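Local coordinates for sporulation-control protein spo0M (Bacillus subtilis, PDB 5CL2), which controls the expression of spo0A and is required for cells to pass the morphological stage 0 of sporulation, at residues E201-R204 with R205-G208; G211-E214 with E215-N218; T236-L239 with E240-E244. All blocks are in the same frame, centred on the assembly; numbering follows the deposited sequence.

Contact 1: residues E201-R204 with R205-G208; sequences EVDR and RARG
Charge pairing ties E201 to R207, whose side chain folds back from the turn onto the end of the strand. Carboxylate oxygen OE2 of E201 lies 2.5 Å from NH2 of R207 in a salt bridge that comes in at the edge of the guanidinium, near its plane. The two side chains cross at about a right angle. With CG of E201 opposite the backbone N (chi1 -180°) and the chain bent at the next bond, OE2 curls back to the main chain, where V202 N gives it a weak hydrogen bond; the other oxygen, OE1, is hydrogen-bonded to Y217. Replacing E201 by an alanine would probably leave the positive charge of R207 without its mate and the Y217 hydroxyl without this acceptor.

Hydrogen bonds to backbone carbonyls complete the grip on R207. NH2 also donates to V202 O at 3.2 Å. D203 O receives the backbone N of R207 at 2.9 Å and, more weakly, its NE at 3.4 Å. Beyond D203 the chain makes a type I turn from R205 to G208.

R204 and R205 lie against each other. CB of R204 lies over one face of the R205 guanidinium, 3.6 Å from NH1, and the two guanidinium planes stand nearly perpendicular, at 87°. Both guanidinium groups reach the same carboxylate, E168; R205 has a second acidic partner in E170, and NH2 of R204 is hydrogen-bonded to G211 O.

The contact lies where strand 195-202 ends and the loop toward strand 224-229 begins, beside strand 185-191, to which E201 is joined by backbone hydrogen bonds with E186. D203 OD1 accepts a hydrogen bond from D183 N just ahead of that strand, E168 and E170 come from strand 165-173, and V202 packs on L182 and Y250.

Contact 2: residues G211-E214 with E215-N218; sequences GWLE and EMYN
Two overlapping turns, each closed by a bond from a carbonyl to the amide three residues on, lie in the loop between strands 195-202 and 224-229 and bring G211, W212 and L213 against M216 and Y217. M216 N is hydrogen-bonded to L213 O at 3.0 Å and Y217 N to E214 O at 3.1 Å.

The side chain of M216 reaches back along the turn toward its start. Its CG stands beside the backbone N (chi1 -54°) and the rest of the chain is extended, which carries SD to 3.1 Å from G211 O. The sulfur also accepts a weak hydrogen bond from L213 N. At the end of the chain, CE packs on L213 CD1 at 3.7 Å, so that the thioether is met by a carbonyl, an amide and a leucine methyl together. L213 is flanked in addition by E215, whose carboxylate carbon CD lies 4.0 Å from L213 CB.

The aromatic pair is formed by W212 and Y217. The tyrosine hydroxyl OH sits 3.4 Å from W212 CZ3, approaching the indole obliquely, while Y217 CE2 packs on W212 CE3 at 4.3 Å. The hydroxyl has its polar partner in E201. L213 O lies at the edge of the phenol ring, near its plane.

W212 is held from several sides: NE1 is hydrogen-bonded to E168 of strand 165-173, its backbone to Q155 at the end of strand 146-155 and to Y158 beyond it, and its ring meets R204 in a cation-pi contact. Y217 stacks on Y158, in the loop joining strands 146-155 and 165-173, and E214 packs on E193 of the second subunit.

Contact 3: residues T236-L239 with E240-E244; sequences TEEL and EEVLE
L243 lies alongside L239, one helical turn earlier, with both side chains pointing the same way. Its CB is 3.5 Å from L239 O, the carbonyl that accepts the hydrogen bond of L243 N. CG comes nearer, to 3.2 Å from L239 O, because it stands beside the backbone N (chi1 -67°) and is directed back along the helix. From there CD1 continues to the preceding leucine and rests 3.9 Å from L239 CG. L239 CD1 lies at nearly the same separation from this methyl, which therefore touches the branch point of its neighbour as well as one prong.

The backbone is regular alpha-helix, in which T236, E237, E238 and L239 each accept the amide four residues on. Side chains one turn on lie close to these carbonyls: V242 CG2 sits 3.0 Å from E238 O, and E241 CG is 3.2 Å from E237 O.

On the exposed side, E238 OE1 and E241 OE2 are 4.1 Å apart, with their carboxylate planes turned 60° against each other. This closeness of like charges, with E237 also near, is likely to raise the affinity of the group for protons. E240 lies elsewhere on the helix, its OE2 hydrogen-bonded to N143.

This acidic and amphipathic stretch of helix 236-248 presents L239, V242 and L243 to F228 of strand 224-229. Helix 132-143 borders it as well, with L239 packing on N136 and both E240 and L243 on A140.

In the fold
Contacts 1 and 2 follow one another in the chain and adjoin in space, their centres about 13 Å apart. They are joined by a probable hydrogen bond between Y217 OH and E201 OE1 (2.4 Å, short) and another from R204 NH2 to G211 O (2.8 Å), and R204 NE packs on W212 CZ2 at 3.4 Å. Contact 3 stands apart, its nearest atoms about 10 Å from contact 1 and about 15 Å from contact 2, though strand 224-229, whose F228 its apolar side chains touch, neighbours strand 195-202 in the same antiparallel sheet. The sodium ion, at T14, D122 and D124, is bound by strands of two other sheets.

Contact 1: residues E201-R204 with R205-G208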
ATOM      1  N   GLU A 201      20.558  -1.868   0.938  1.00 47.18           N
ATOM      2  CA  GLU A 201      20.991  -3.191   1.336  1.00 47.36           C
ATOM      3  C   GLU A 201      22.278  -3.479   0.541  1.00 51.32           C
ATOM      4  O   GLU A 201      22.534  -2.814  -0.462  1.00 50.48           O
ATOM      5  CB  GLU A 201      19.836  -4.178   1.118  1.00 46.74           C
ATOM      6  CG  GLU A 201      20.047  -5.629   1.472  1.00 58.15           C
ATOM      7  CD  GLU A 201      20.241  -5.925   2.940  1.00 54.07           C
ATOM      8  OE1 GLU A 201      19.297  -5.819   3.745  1.00 58.96           O
ATOM      9  OE2 GLU A 201      21.359  -6.327   3.262  1.00 57.14           O
ATOM     10  N   VAL A 202      23.135  -4.384   1.018  1.00 49.73           N
ATOM     11  CA  VAL A 202      24.352  -4.692   0.279  1.00 47.35           C
ATOM     12  C   VAL A 202      24.489  -6.193   0.123  1.00 48.90           C
ATOM     13  O   VAL A 202      23.962  -6.953   0.936  1.00 49.14           O
ATOM     14  CB  VAL A 202      25.641  -4.143   0.967  1.00 48.12           C
ATOM     15  CG1 VAL A 202      25.498  -2.642   1.267  1.00 46.27           C
ATOM     16  CG2 VAL A 202      25.936  -4.910   2.228  1.00 48.46           C
ATOM     17  N   ASP A 203      25.161  -6.603  -0.952  1.00 47.09           N
ATOM     18  CA  ASP A 203      25.581  -7.994  -1.148  1.00 49.86           C
ATOM     19  C   ASP A 203      24.417  -8.989  -1.183  1.00 52.48           C
ATOM     20  O   ASP A 203      24.599 -10.160  -0.854  1.00 52.47           O
ATOM     21  CB  ASP A 203      26.583  -8.435  -0.046  1.00 51.66           C
ATOM     22  CG  ASP A 203      27.959  -7.746  -0.157  1.00 50.50           C
ATOM     23  OD1 ASP A 203      28.297  -7.219  -1.245  1.00 48.46           O
ATOM     24  OD2 ASP A 203      28.733  -7.785   0.840  1.00 53.76           O
ATOM     25  N   ARG A 204      23.246  -8.555  -1.651  1.00 56.59           N
ATOM     26  CA  ARG A 204      22.115  -9.477  -1.819  1.00 54.24           C
ATOM     27  C   ARG A 204      22.421 -10.554  -2.862  1.00 47.93           C
ATOM     28  O   ARG A 204      22.099 -11.732  -2.649  1.00 45.04           O
ATOM     29  CB  ARG A 204      20.839  -8.702  -2.183  1.00 52.00           C
ATOM     30  CG  ARG A 204      20.110  -8.157  -0.938  1.00 54.04           C
ATOM     31  CD  ARG A 204      18.930  -7.250  -1.297  1.00 53.86           C
ATOM     32  NE  ARG A 204      17.914  -7.910  -2.120  1.00 54.27           N
ATOM     33  CZ  ARG A 204      17.006  -8.752  -1.644  1.00 52.14           C
ATOM     34  NH1 ARG A 204      16.981  -9.053  -0.350  1.00 52.96           N
ATOM     35  NH2 ARG A 204      16.124  -9.294  -2.462  1.00 52.72           N
ATOM     36  N   ARG A 205      23.077 -10.184  -3.961  1.00 47.48           N
ATOM     37  CA  ARG A 205      23.407 -11.191  -4.968  1.00 48.02           C
ATOM     38  C   ARG A 205      24.458 -12.131  -4.434  1.00 52.57           C
ATOM     39  O   ARG A 205      24.327 -13.339  -4.609  1.00 53.53           O
ATOM     40  CB  ARG A 205      23.932 -10.580  -6.282  1.00 50.56           C
ATOM     41  CG  ARG A 205      22.969  -9.658  -6.996  1.00 59.35           C
ATOM     42  CD  ARG A 205      21.540 -10.153  -6.846  1.00 55.60           C
ATOM     43  NE  ARG A 205      20.664  -8.995  -6.791  1.00 55.60           N
ATOM     44  CZ  ARG A 205      19.590  -8.920  -6.018  1.00 53.10           C
ATOM     45  NH1 ARG A 205      19.248  -9.932  -5.227  1.00 53.24           N
ATOM     46  NH2 ARG A 205      18.872  -7.819  -6.026  1.00 59.96           N
ATOM     47  N   ALA A 206      25.481 -11.588  -3.763  1.00 50.76           N
ATOM     48  CA  ALA A 206      26.517 -12.426  -3.170  1.00 53.57           C
ATOM     49  C   ALA A 206      25.873 -13.422  -2.225  1.00 53.72           C
ATOM     50  O   ALA A 206      26.268 -14.578  -2.169  1.00 54.92           O
ATOM     51  CB  ALA A 206      27.582 -11.576  -2.421  1.00 54.71           C
ATOM     52  N   ARG A 207      24.871 -12.968  -1.484  1.00 51.27           N
ATOM     53  CA  ARG A 207      24.213 -13.828  -0.505  1.00 54.06           C
ATOM     54  C   ARG A 207      23.106 -14.689  -1.140  1.00 50.73           C
ATOM     55  O   ARG A 207      22.451 -15.478  -0.461  1.00 55.38           O
ATOM     56  CB  ARG A 207      23.638 -12.988   0.635  1.00 48.66           C
ATOM     57  CG  ARG A 207      24.700 -12.248   1.449  1.00 58.66           C
ATOM     58  CD  ARG A 207      24.099 -11.590   2.669  1.00 55.09           C
ATOM     59  NE  ARG A 207      23.426 -10.350   2.319  1.00 58.57           N
ATOM     60  CZ  ARG A 207      22.509  -9.772   3.080  1.00 60.43           C
ATOM     61  NH1 ARG A 207      22.153 -10.339   4.227  1.00 59.63           N
ATOM     62  NH2 ARG A 207      21.936  -8.640   2.683  1.00 60.30           N
ATOM     63  N   GLY A 208      22.910 -14.542  -2.444  1.00 56.32           N
ATOM     64  CA  GLY A 208      21.884 -15.297  -3.160  1.00 56.53           C
ATOM     65  C   GLY A 208      20.467 -15.038  -2.668  1.00 53.17           C
ATOM     66  O   GLY A 208      19.639 -15.950  -2.600  1.00 53.23           O
TER

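Contact 2: residues G211-E214 with E215-N218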
ATOM      1  N   GLY A 211      13.990 -11.184  -3.791  1.00 47.46           N
ATOM      2  CA  GLY A 211      12.733 -10.810  -3.173  1.00 47.87           C
ATOM      3  C   GLY A 211      12.926 -10.367  -1.739  1.00 50.59           C
ATOM      4  O   GLY A 211      13.989 -10.590  -1.159  1.00 47.20           O
ATOM      5  N   TRP A 212      11.893  -9.762  -1.155  1.00 46.37           N
ATOM      6  CA  TRP A 212      11.996  -9.207   0.185  1.00 47.40           C
ATOM      7  C   TRP A 212      10.998  -9.870   1.122  1.00 52.21           C
ATOM      8  O   TRP A 212       9.783  -9.611   1.037  1.00 49.16           O
ATOM      9  CB  TRP A 212      11.780  -7.701   0.108  1.00 41.85           C
ATOM     10  CG  TRP A 212      12.808  -7.085  -0.791  1.00 46.97           C
ATOM     11  CD1 TRP A 212      12.832  -7.121  -2.161  1.00 42.83           C
ATOM     12  CD2 TRP A 212      13.997  -6.387  -0.405  1.00 48.26           C
ATOM     13  NE1 TRP A 212      13.939  -6.474  -2.646  1.00 47.84           N
ATOM     14  CE2 TRP A 212      14.685  -6.002  -1.562  1.00 50.63           C
ATOM     15  CE3 TRP A 212      14.543  -6.025   0.842  1.00 51.86           C
ATOM     16  CZ2 TRP A 212      15.873  -5.294  -1.557  1.00 51.00           C
ATOM     17  CZ3 TRP A 212      15.726  -5.309   0.864  1.00 51.42           C
ATOM     18  CH2 TRP A 212      16.381  -4.954  -0.322  1.00 51.75           C
ATOM     19  N   LEU A 213      11.521 -10.706   2.028  1.00 48.40           N
ATOM     20  CA  LEU A 213      10.694 -11.614   2.825  1.00 51.17           C
ATOM     21  C   LEU A 213      11.044 -11.598   4.309  1.00 59.16           C
ATOM     22  O   LEU A 213      12.185 -11.317   4.694  1.00 58.95           O
ATOM     23  CB  LEU A 213      10.813 -13.051   2.308  1.00 56.64           C
ATOM     24  CG  LEU A 213      10.900 -13.316   0.802  1.00 56.93           C
ATOM     25  CD1 LEU A 213      11.288 -14.766   0.561  1.00 58.21           C
ATOM     26  CD2 LEU A 213       9.609 -12.961   0.094  1.00 47.56           C
ATOM     27  N   GLU A 214      10.051 -11.922   5.131  1.00 61.20           N
ATOM     28  CA  GLU A 214      10.187 -11.958   6.580  1.00 64.22           C
ATOM     29  C   GLU A 214      11.412 -12.744   7.055  1.00 68.44           C
ATOM     30  O   GLU A 214      12.160 -12.276   7.905  1.00 68.15           O
ATOM     31  CB  GLU A 214       8.933 -12.575   7.190  1.00 66.50           C
ATOM     32  CG  GLU A 214       8.080 -11.626   7.985  1.00 73.84           C
ATOM     33  CD  GLU A 214       6.775 -12.276   8.414  1.00 83.96           C
ATOM     34  OE1 GLU A 214       6.702 -13.526   8.352  1.00 79.10           O
ATOM     35  OE2 GLU A 214       5.825 -11.543   8.788  1.00 83.81           O
ATOM     36  N   GLU A 215      11.597 -13.937   6.493  1.00 67.31           N
ATOM     37  CA  GLU A 215      12.682 -14.830   6.883  1.00 67.71           C
ATOM     38  C   GLU A 215      14.091 -14.273   6.616  1.00 68.92           C
ATOM     39  O   GLU A 215      15.073 -14.793   7.149  1.00 72.12           O
ATOM     40  CB  GLU A 215      12.537 -16.202   6.208  1.00 68.43           C
ATOM     41  CG  GLU A 215      12.021 -16.243   4.761  1.00 75.25           C
ATOM     42  CD  GLU A 215      10.485 -16.318   4.622  1.00 78.19           C
ATOM     43  OE1 GLU A 215       9.741 -15.670   5.393  1.00 76.77           O
ATOM     44  OE2 GLU A 215      10.021 -17.088   3.750  1.00 83.95           O
ATOM     45  N   MET A 216      14.206 -13.257   5.769  1.00 67.40           N
ATOM     46  CA  MET A 216      15.498 -12.614   5.538  1.00 62.07           C
ATOM     47  C   MET A 216      15.907 -11.641   6.645  1.00 63.27           C
ATOM     48  O   MET A 216      17.064 -11.252   6.717  1.00 57.46           O
ATOM     49  CB  MET A 216      15.489 -11.897   4.188  1.00 49.97           C
ATOM     50  CG  MET A 216      15.083 -12.813   3.052  1.00 61.77           C
ATOM     51  SD  MET A 216      14.896 -11.981   1.449  1.00 49.10           S
ATOM     52  CE  MET A 216      14.682 -13.384   0.368  1.00 50.66           C
ATOM     53  N   TYR A 217      14.929 -11.104   7.364  1.00 64.53           N
ATOM     54  CA  TYR A 217      15.176 -10.203   8.487  1.00 66.23           C
ATOM     55  C   TYR A 217      14.859 -10.727   9.910  1.00 71.06           C
ATOM     56  O   TYR A 217      14.909  -9.960  10.879  1.00 68.64           O
ATOM     57  CB  TYR A 217      14.479  -8.878   8.184  1.00 56.26           C
ATOM     58  CG  TYR A 217      15.142  -8.279   6.963  1.00 61.93           C
ATOM     59  CD1 TYR A 217      16.314  -7.546   7.090  1.00 63.26           C
ATOM     60  CD2 TYR A 217      14.663  -8.533   5.671  1.00 56.83           C
ATOM     61  CE1 TYR A 217      16.959  -7.016   5.978  1.00 64.70           C
ATOM     62  CE2 TYR A 217      15.314  -8.019   4.554  1.00 57.53           C
ATOM     63  CZ  TYR A 217      16.460  -7.258   4.715  1.00 56.72           C
ATOM     64  OH  TYR A 217      17.112  -6.735   3.620  1.00 58.46           O
ATOM     65  N   ASN A 218      14.466 -11.996  10.021  1.00 69.46           N
ATOM     66  CA  ASN A 218      14.143 -12.589  11.321  1.00 76.13           C
ATOM     67  C   ASN A 218      15.350 -12.971  12.211  1.00 82.16           C
ATOM     68  O   ASN A 218      15.221 -13.061  13.439  1.00 86.72           O
ATOM     69  CB  ASN A 218      13.240 -13.818  11.136  1.00 72.84           C
ATOM     70  CG  ASN A 218      13.919 -14.953  10.367  1.00 81.06           C
ATOM     71  OD1 ASN A 218      15.147 -15.015  10.256  1.00 84.22           O
ATOM     72  ND2 ASN A 218      13.111 -15.887   9.870  1.00 79.18           N
TER

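Contact 3: residues T236-L239 with E240-E244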
ATOM      1  N   THR A 236      21.850  18.718  -4.893  1.00 83.65           N
ATOM      2  CA  THR A 236      22.518  17.508  -5.342  1.00 81.08           C
ATOM      3  C   THR A 236      23.819  17.190  -4.598  1.00 80.88           C
ATOM      4  O   THR A 236      24.073  16.022  -4.255  1.00 79.70           O
ATOM      5  CB  THR A 236      22.775  17.593  -6.869  1.00 86.69           C
ATOM      6  OG1 THR A 236      23.580  18.741  -7.167  1.00 94.61           O
ATOM      7  CG2 THR A 236      21.451  17.717  -7.618  1.00 76.08           C
ATOM      8  N   GLU A 237      24.636  18.220  -4.366  1.00 85.52           N
ATOM      9  CA  GLU A 237      25.821  18.136  -3.490  1.00 83.87           C
ATOM     10  C   GLU A 237      25.555  17.468  -2.157  1.00 77.30           C
ATOM     11  O   GLU A 237      26.131  16.403  -1.815  1.00 76.93           O
ATOM     12  CB  GLU A 237      26.378  19.530  -3.218  1.00 85.29           C
ATOM     13  CG  GLU A 237      26.646  20.354  -4.453  1.00 95.23           C
ATOM     14  CD  GLU A 237      27.082  21.770  -4.118  1.00104.71           C
ATOM     15  OE1 GLU A 237      26.908  22.191  -2.950  1.00103.04           O
ATOM     16  OE2 GLU A 237      27.612  22.455  -5.022  1.00112.23           O
ATOM     17  N   GLU A 238      24.657  18.098  -1.410  1.00 77.23           N
ATOM     18  CA  GLU A 238      24.409  17.693  -0.046  1.00 75.46           C
ATOM     19  C   GLU A 238      23.845  16.285  -0.061  1.00 74.90           C
ATOM     20  O   GLU A 238      24.096  15.494   0.858  1.00 73.12           O
ATOM     21  CB  GLU A 238      23.433  18.661   0.613  1.00 73.21           C
ATOM     22  CG  GLU A 238      23.131  18.344   2.054  1.00 78.53           C
ATOM     23  CD  GLU A 238      24.279  18.676   2.981  1.00 78.07           C
ATOM     24  OE1 GLU A 238      25.314  19.201   2.508  1.00 80.20           O
ATOM     25  OE2 GLU A 238      24.128  18.423   4.193  1.00 76.93           O
ATOM     26  N   LEU A 239      23.163  15.961  -1.162  1.00 72.23           N
ATOM     27  CA  LEU A 239      22.679  14.617  -1.447  1.00 70.18           C
ATOM     28  C   LEU A 239      23.814  13.592  -1.549  1.00 65.52           C
ATOM     29  O   LEU A 239      23.781  12.569  -0.848  1.00 58.74           O
ATOM     30  CB  LEU A 239      21.856  14.616  -2.743  1.00 71.12           C
ATOM     31  CG  LEU A 239      21.109  13.329  -3.093  1.00 66.32           C
ATOM     32  CD1 LEU A 239      20.270  12.900  -1.900  1.00 60.75           C
ATOM     33  CD2 LEU A 239      20.254  13.523  -4.350  1.00 63.83           C
ATOM     34  N   GLU A 240      24.816  13.840  -2.401  1.00 64.40           N
ATOM     35  CA  GLU A 240      25.903  12.868  -2.478  1.00 62.75           C
ATOM     36  C   GLU A 240      26.619  12.691  -1.166  1.00 67.99           C
ATOM     37  O   GLU A 240      27.091  11.584  -0.887  1.00 63.49           O
ATOM     38  CB  GLU A 240      26.982  13.226  -3.485  1.00 65.61           C
ATOM     39  CG  GLU A 240      26.569  13.740  -4.815  1.00 71.35           C
ATOM     40  CD  GLU A 240      27.653  13.426  -5.816  1.00 68.18           C
ATOM     41  OE1 GLU A 240      28.763  13.021  -5.372  1.00 59.87           O
ATOM     42  OE2 GLU A 240      27.404  13.584  -7.029  1.00 71.98           O
ATOM     43  N   GLU A 241      26.725  13.751  -0.354  1.00 66.74           N
ATOM     44  CA  GLU A 241      27.520  13.552   0.855  1.00 66.63           C
ATOM     45  C   GLU A 241      26.684  12.832   1.906  1.00 63.67           C
ATOM     46  O   GLU A 241      27.220  12.036   2.689  1.00 60.00           O
ATOM     47  CB  GLU A 241      28.064  14.864   1.434  1.00 72.10           C
ATOM     48  CG  GLU A 241      28.369  15.968   0.436  1.00 76.28           C
ATOM     49  CD  GLU A 241      29.016  17.184   1.105  1.00 87.48           C
ATOM     50  OE1 GLU A 241      29.704  16.997   2.144  1.00 88.42           O
ATOM     51  OE2 GLU A 241      28.821  18.320   0.606  1.00 84.66           O
ATOM     52  N   VAL A 242      25.369  13.052   1.886  1.00 63.28           N
ATOM     53  CA  VAL A 242      24.505  12.288   2.776  1.00 63.70           C
ATOM     54  C   VAL A 242      24.550  10.807   2.403  1.00 60.77           C
ATOM     55  O   VAL A 242      24.636   9.933   3.272  1.00 58.88           O
ATOM     56  CB  VAL A 242      23.044  12.802   2.738  1.00 66.28           C
ATOM     57  CG1 VAL A 242      22.116  11.867   3.508  1.00 63.22           C
ATOM     58  CG2 VAL A 242      22.960  14.217   3.298  1.00 66.69           C
ATOM     59  N   LEU A 243      24.537  10.531   1.105  1.00 59.49           N
ATOM     60  CA  LEU A 243      24.592   9.155   0.623  1.00 61.57           C
ATOM     61  C   LEU A 243      25.934   8.500   0.975  1.00 55.75           C
ATOM     62  O   LEU A 243      25.976   7.350   1.437  1.00 52.30           O
ATOM     63  CB  LEU A 243      24.313   9.125  -0.886  1.00 60.06           C
ATOM     64  CG  LEU A 243      22.858   9.532  -1.165  1.00 57.33           C
ATOM     65  CD1 LEU A 243      22.594   9.749  -2.629  1.00 54.49           C
ATOM     66  CD2 LEU A 243      21.876   8.528  -0.564  1.00 56.67           C
ATOM     67  N   GLU A 244      27.022   9.247   0.799  1.00 63.53           N
ATOM     68  CA  GLU A 244      28.365   8.781   1.211  1.00 63.26           C
ATOM     69  C   GLU A 244      28.393   8.395   2.708  1.00 57.55           C
ATOM     70  O   GLU A 244      28.889   7.317   3.089  1.00 58.63           O
ATOM     71  CB  GLU A 244      29.403   9.866   0.900  1.00 60.87           C
ATOM     72  CG  GLU A 244      30.856   9.411   0.936  1.00 71.65           C
ATOM     73  CD  GLU A 244      31.835  10.517   0.536  1.00 73.98           C
ATOM     74  OE1 GLU A 244      31.608  11.690   0.899  1.00 72.11           O
ATOM     75  OE2 GLU A 244      32.783  10.227  -0.222  1.00 75.70           O
TER